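Local coordinates for putative thioesterase (PDB 3CJY), which probably hydrolyses acyl-CoA thioesters as a double-hotdog thioesterase, and binds a calcium ion, at residues 152-157 and 219-224; 183-188 and 207-212. All blocks are in the same frame, centred on the assembly; numbering follows the deposited sequence. Where two conformers were deposited one is given.

Contact 1 (152-157 and 219-224); sequences REAGGP and WCLCDM
Arg-152 lays one face of its guanidinium group over CZ2 and CH2 of the Trp-219 indole. The indole carbon Trp-219 CZ2 stands 3.4 Å above the guanidinium plane, over its centre, and Arg-152 NE comes within 3.4 Å of Trp-219 CH2. The two planes lie 50° apart, so the approach is oblique. The arginine chain is extended from CG to NE and crosses the tryptophan side chain at about a right angle; its CD also reaches Trp-219 CH2, at 3.7 Å. Salt bridges from NH1 to Asp-128 and from NH2 to Glu-150 fix the rotation of the guanidinium group. The contact belongs to the C-terminal hotdog domain, where strands 149-153 and 220-230 do not pair directly but both border strand 163-170. Cut back to an alanine here, the side chain would no longer reach CZ2 and CH2 of Trp-219, and Glu-150 and Asp-128 would probably lose this cationic partner. Farther along, the strand 149-153 has just ended at Ala-154, whose methyl group points at strand 220-230. There Leu-221, with CG anti to the backbone N (chi1 -177°), swings one branch across, and its CD1 meets Ala-154 CB at 3.7 Å. Trp-167 packs against Ala-154, and Trp-241 against Leu-221.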
# COMPACT_ATOMS: atom_id res chain seq x y z
N ARG A 152 -12.63 21.87 1.79
CA ARG A 152 -14.06 21.90 1.91
C ARG A 152 -14.62 20.50 2.21
O ARG A 152 -14.05 19.47 1.84
CB ARG A 152 -14.67 22.45 0.65
CG ARG A 152 -14.23 23.89 0.40
CD ARG A 152 -14.86 24.45 -0.85
NE ARG A 152 -14.35 25.81 -1.13
CZ ARG A 152 -14.65 26.48 -2.22
NH1 ARG A 152 -15.50 25.99 -3.10
NH2 ARG A 152 -14.10 27.66 -2.43
N GLU A 153 -15.77 20.49 2.89
CA GLU A 153 -16.43 19.23 3.27
C GLU A 153 -17.24 18.68 2.11
O GLU A 153 -18.20 19.31 1.69
CB GLU A 153 -17.40 19.44 4.42
CG GLU A 153 -16.82 19.98 5.68
CD GLU A 153 -15.96 18.98 6.46
OE1 GLU A 153 -15.98 17.78 6.10
OE2 GLU A 153 -15.30 19.40 7.46
N ALA A 154 -16.90 17.48 1.63
CA ALA A 154 -17.62 16.90 0.49
C ALA A 154 -18.54 15.74 0.89
O ALA A 154 -19.23 15.19 0.04
CB ALA A 154 -16.62 16.40 -0.57
N GLY A 155 -18.57 15.39 2.17
CA GLY A 155 -19.25 14.17 2.60
C GLY A 155 -20.75 14.22 2.80
O GLY A 155 -21.44 13.16 2.84
N GLY A 156 -21.27 15.42 2.94
CA GLY A 156 -22.71 15.58 3.15
C GLY A 156 -23.10 15.16 4.55
O GLY A 156 -22.27 14.71 5.35
N PRO A 157 -24.41 15.27 4.84
CA PRO A 157 -24.98 15.04 6.16
C PRO A 157 -24.86 13.59 6.61
O PRO A 157 -24.70 13.32 7.81
CB PRO A 157 -26.46 15.44 5.98
CG PRO A 157 -26.65 15.74 4.50
CD PRO A 157 -25.44 15.23 3.79
N TRP A 219 -9.19 21.45 -8.00
CA TRP A 219 -9.74 20.71 -6.88
C TRP A 219 -9.48 19.22 -7.01
O TRP A 219 -9.51 18.65 -8.11
CB TRP A 219 -11.24 20.91 -6.77
CG TRP A 219 -11.62 22.28 -6.35
CD1 TRP A 219 -12.09 23.28 -7.12
CD2 TRP A 219 -11.55 22.79 -5.01
NE1 TRP A 219 -12.33 24.42 -6.35
CE2 TRP A 219 -11.99 24.13 -5.05
CE3 TRP A 219 -11.15 22.25 -3.78
CZ2 TRP A 219 -12.09 24.92 -3.90
CZ3 TRP A 219 -11.20 23.04 -2.65
CH2 TRP A 219 -11.67 24.36 -2.72
N CYS A 220 -9.20 18.63 -5.87
CA CYS A 220 -9.00 17.19 -5.77
C CYS A 220 -9.99 16.64 -4.74
O CYS A 220 -10.09 17.19 -3.62
CB CYS A 220 -7.56 16.93 -5.37
SG CYS A 220 -7.21 15.17 -5.03
N LEU A 221 -10.77 15.62 -5.12
CA LEU A 221 -11.62 14.93 -4.15
C LEU A 221 -10.73 13.90 -3.45
O LEU A 221 -10.24 12.94 -4.07
CB LEU A 221 -12.80 14.24 -4.82
CG LEU A 221 -13.72 13.59 -3.81
CD1 LEU A 221 -14.30 14.57 -2.78
CD2 LEU A 221 -14.82 12.84 -4.57
N CYS A 222 -10.59 14.11 -2.13
CA CYS A 222 -9.79 13.29 -1.22
C CYS A 222 -10.81 12.39 -0.51
O CYS A 222 -11.50 12.79 0.44
CB CYS A 222 -8.98 14.17 -0.28
SG CYS A 222 -8.08 13.23 0.96
N ASP A 223 -10.92 11.17 -1.02
CA ASP A 223 -11.97 10.22 -0.66
C ASP A 223 -11.40 9.07 0.17
O ASP A 223 -10.82 8.15 -0.38
CB ASP A 223 -12.52 9.75 -2.04
CG ASP A 223 -13.68 8.80 -1.96
OD1 ASP A 223 -14.28 8.64 -0.89
OD2 ASP A 223 -13.99 8.21 -3.03
N MSE A 224 -11.61 9.16 1.48
CA MSE A 224 -10.99 8.34 2.51
C MSE A 224 -11.89 7.45 3.30
O MSE A 224 -13.06 7.74 3.56
CB MSE A 224 -10.27 9.27 3.52
CG MSE A 224 -9.22 10.16 2.91
SE MSE A 224 -8.28 11.37 4.04
CE MSE A 224 -9.71 12.62 4.26

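Contact 2 (183-188 and 207-212); sequences MFADFL and NSLRIT
Helix-on-sheet packing, closed by one buried side-chain hydrogen bond, joins the C-terminal end of helix 178-185 and the turn after it to strand 203-211. The setting is the C-terminal hotdog domain of an acyl-CoA thioesterase family protein, and the contact lies near the centre of the chain, where strand 203-211 pairs antiparallel with strand 56-63 of the N-terminal half and with strand 247-256. The apolar part is small: the methyl group of Ala-185 points toward the strand, and Leu-209 CD1 meets Ala-185 CB at 3.6 Å. With CG anti to the backbone N (chi1 -167°), Leu-209 carries CD1 to the helix. Directly after Ala-185, Asp-186 meets Asn-207 to form the polar part, their side chains crossing at about a right angle. Asp-186 OD1 also accepts a hydrogen bond from Gln-253 NE2, while a weak bond joins OD2 to Gly-38 N of the N-terminal half. The same strand faces the second subunit farther on, where Arg-210 makes a salt bridge with Asp-206 of that subunit. Carboxylate and amide planes are 67° apart, so that although Asp-186 OD1 lies nearly in the plane of the Asn-207 amide, Asn-207 ND2 meets this oxygen from above the carboxylate plane, at 3.1 Å and with an N-H...O angle of 161°.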
# COMPACT_ATOMS: atom_id res chain seq x y z
N MSE A 183 0.95 14.35 -1.26
CA MSE A 183 0.65 15.18 -0.09
C MSE A 183 -0.83 14.98 0.31
O MSE A 183 -1.16 14.82 1.48
CB MSE A 183 1.05 16.63 -0.37
CG MSE A 183 2.54 16.78 -0.12
SE MSE A 183 3.30 18.55 -0.49
CE MSE A 183 3.32 18.37 -2.20
N PHE A 184 -1.74 15.01 -0.68
CA PHE A 184 -3.15 14.87 -0.39
C PHE A 184 -3.54 13.48 0.14
O PHE A 184 -4.50 13.31 0.91
CB PHE A 184 -4.00 15.21 -1.62
CG PHE A 184 -3.98 16.68 -1.99
CD1 PHE A 184 -3.66 17.66 -1.04
CD2 PHE A 184 -4.46 17.10 -3.22
CE1 PHE A 184 -3.79 19.03 -1.36
CE2 PHE A 184 -4.54 18.47 -3.55
CZ PHE A 184 -4.17 19.42 -2.61
N ALA A 185 -2.78 12.46 -0.30
CA ALA A 185 -2.96 11.09 0.16
C ALA A 185 -2.72 10.99 1.68
O ALA A 185 -3.31 10.18 2.36
CB ALA A 185 -1.99 10.08 -0.58
N ASP A 186 -1.83 11.85 2.19
CA ASP A 186 -1.50 11.83 3.63
C ASP A 186 -2.43 12.69 4.50
O ASP A 186 -2.07 13.11 5.61
CB ASP A 186 -0.05 12.18 3.85
CG ASP A 186 0.46 11.78 5.26
OD1 ASP A 186 0.10 10.69 5.74
OD2 ASP A 186 1.20 12.57 5.87
N PHE A 187 -3.66 12.87 4.03
CA PHE A 187 -4.71 13.45 4.84
C PHE A 187 -5.49 12.36 5.64
O PHE A 187 -6.40 12.64 6.40
CB PHE A 187 -5.67 14.28 3.98
CG PHE A 187 -5.24 15.70 3.79
CD1 PHE A 187 -4.04 16.01 3.17
CD2 PHE A 187 -6.09 16.74 4.20
CE1 PHE A 187 -3.63 17.30 3.00
CE2 PHE A 187 -5.70 18.07 4.00
CZ PHE A 187 -4.47 18.34 3.39
N LEU A 188 -5.05 11.11 5.52
CA LEU A 188 -5.73 10.02 6.24
C LEU A 188 -5.71 10.20 7.75
O LEU A 188 -6.62 9.74 8.40
CB LEU A 188 -5.23 8.62 5.83
CG LEU A 188 -5.89 8.07 4.59
CD1 LEU A 188 -5.14 6.89 4.01
CD2 LEU A 188 -7.36 7.70 4.90
N ASN A 207 3.51 5.42 4.32
CA ASN A 207 2.71 6.02 3.25
C ASN A 207 2.90 5.13 2.00
O ASN A 207 4.02 4.70 1.68
CB ASN A 207 3.13 7.44 2.83
CG ASN A 207 2.42 8.59 3.58
OD1 ASN A 207 2.47 9.75 3.12
ND2 ASN A 207 1.80 8.29 4.72
N SER A 208 1.80 4.87 1.31
CA SER A 208 1.80 4.16 0.03
C SER A 208 1.01 5.00 -0.94
O SER A 208 -0.03 5.56 -0.58
CB SER A 208 1.14 2.79 0.16
OG SER A 208 1.16 2.06 -1.07
N LEU A 209 1.50 5.09 -2.17
CA LEU A 209 0.82 5.86 -3.28
C LEU A 209 0.92 5.09 -4.60
O LEU A 209 2.00 4.59 -4.96
CB LEU A 209 1.44 7.25 -3.45
CG LEU A 209 0.67 8.24 -4.30
CD1 LEU A 209 -0.60 8.71 -3.57
CD2 LEU A 209 1.54 9.43 -4.74
N ARG A 210 -0.22 5.00 -5.30
CA ARG A 210 -0.27 4.38 -6.62
C ARG A 210 -0.87 5.41 -7.58
O ARG A 210 -2.04 5.76 -7.45
CB ARG A 210 -1.11 3.09 -6.58
CG ARG A 210 -0.60 2.15 -5.56
CD ARG A 210 -1.33 0.82 -5.51
NE ARG A 210 -0.89 0.15 -4.32
CZ ARG A 210 0.29 -0.46 -4.22
NH1 ARG A 210 1.06 -0.56 -5.31
NH2 ARG A 210 0.66 -1.01 -3.06
N ILE A 211 -0.08 5.86 -8.55
CA ILE A 211 -0.53 6.92 -9.43
C ILE A 211 -0.96 6.38 -10.77
O ILE A 211 -0.21 5.63 -11.41
CB ILE A 211 0.59 7.94 -9.68
CG1 ILE A 211 1.02 8.54 -8.33
CG2 ILE A 211 0.14 9.03 -10.70
CD1 ILE A 211 2.25 9.45 -8.45
N THR A 212 -2.18 6.70 -11.18
CA THR A 212 -2.65 6.36 -12.53
C THR A 212 -2.46 7.54 -13.50
O THR A 212 -2.10 7.36 -14.66
CB THR A 212 -4.12 5.88 -12.54
OG1 THR A 212 -4.20 4.64 -11.84
CG2 THR A 212 -4.65 5.64 -13.96

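Both contacts lie in the C-terminal hotdog domain, their centres about 15 Å apart. Both segments of contact 2 fall between the two segments of contact 1 in the chain: strand 149-153 comes first, then helix 178-185 and strand 203-211, and strand 220-230 last. The two meet where the end of helix 178-185 and the following turn rest on strand 220-230: Cys-220 CB packs on Phe-184 CD2 at 3.8 Å, and the selenium of Met-224 approaches the backbone at Phe-187 O, 3.3 Å away. Residues 183-188 thus pack against both strands 203-211 and 220-230, which belong to the same sheet. Contact 1 lies toward the periphery of the chain, contact 2 near its middle, where the N-terminal half and the second subunit meet the domain.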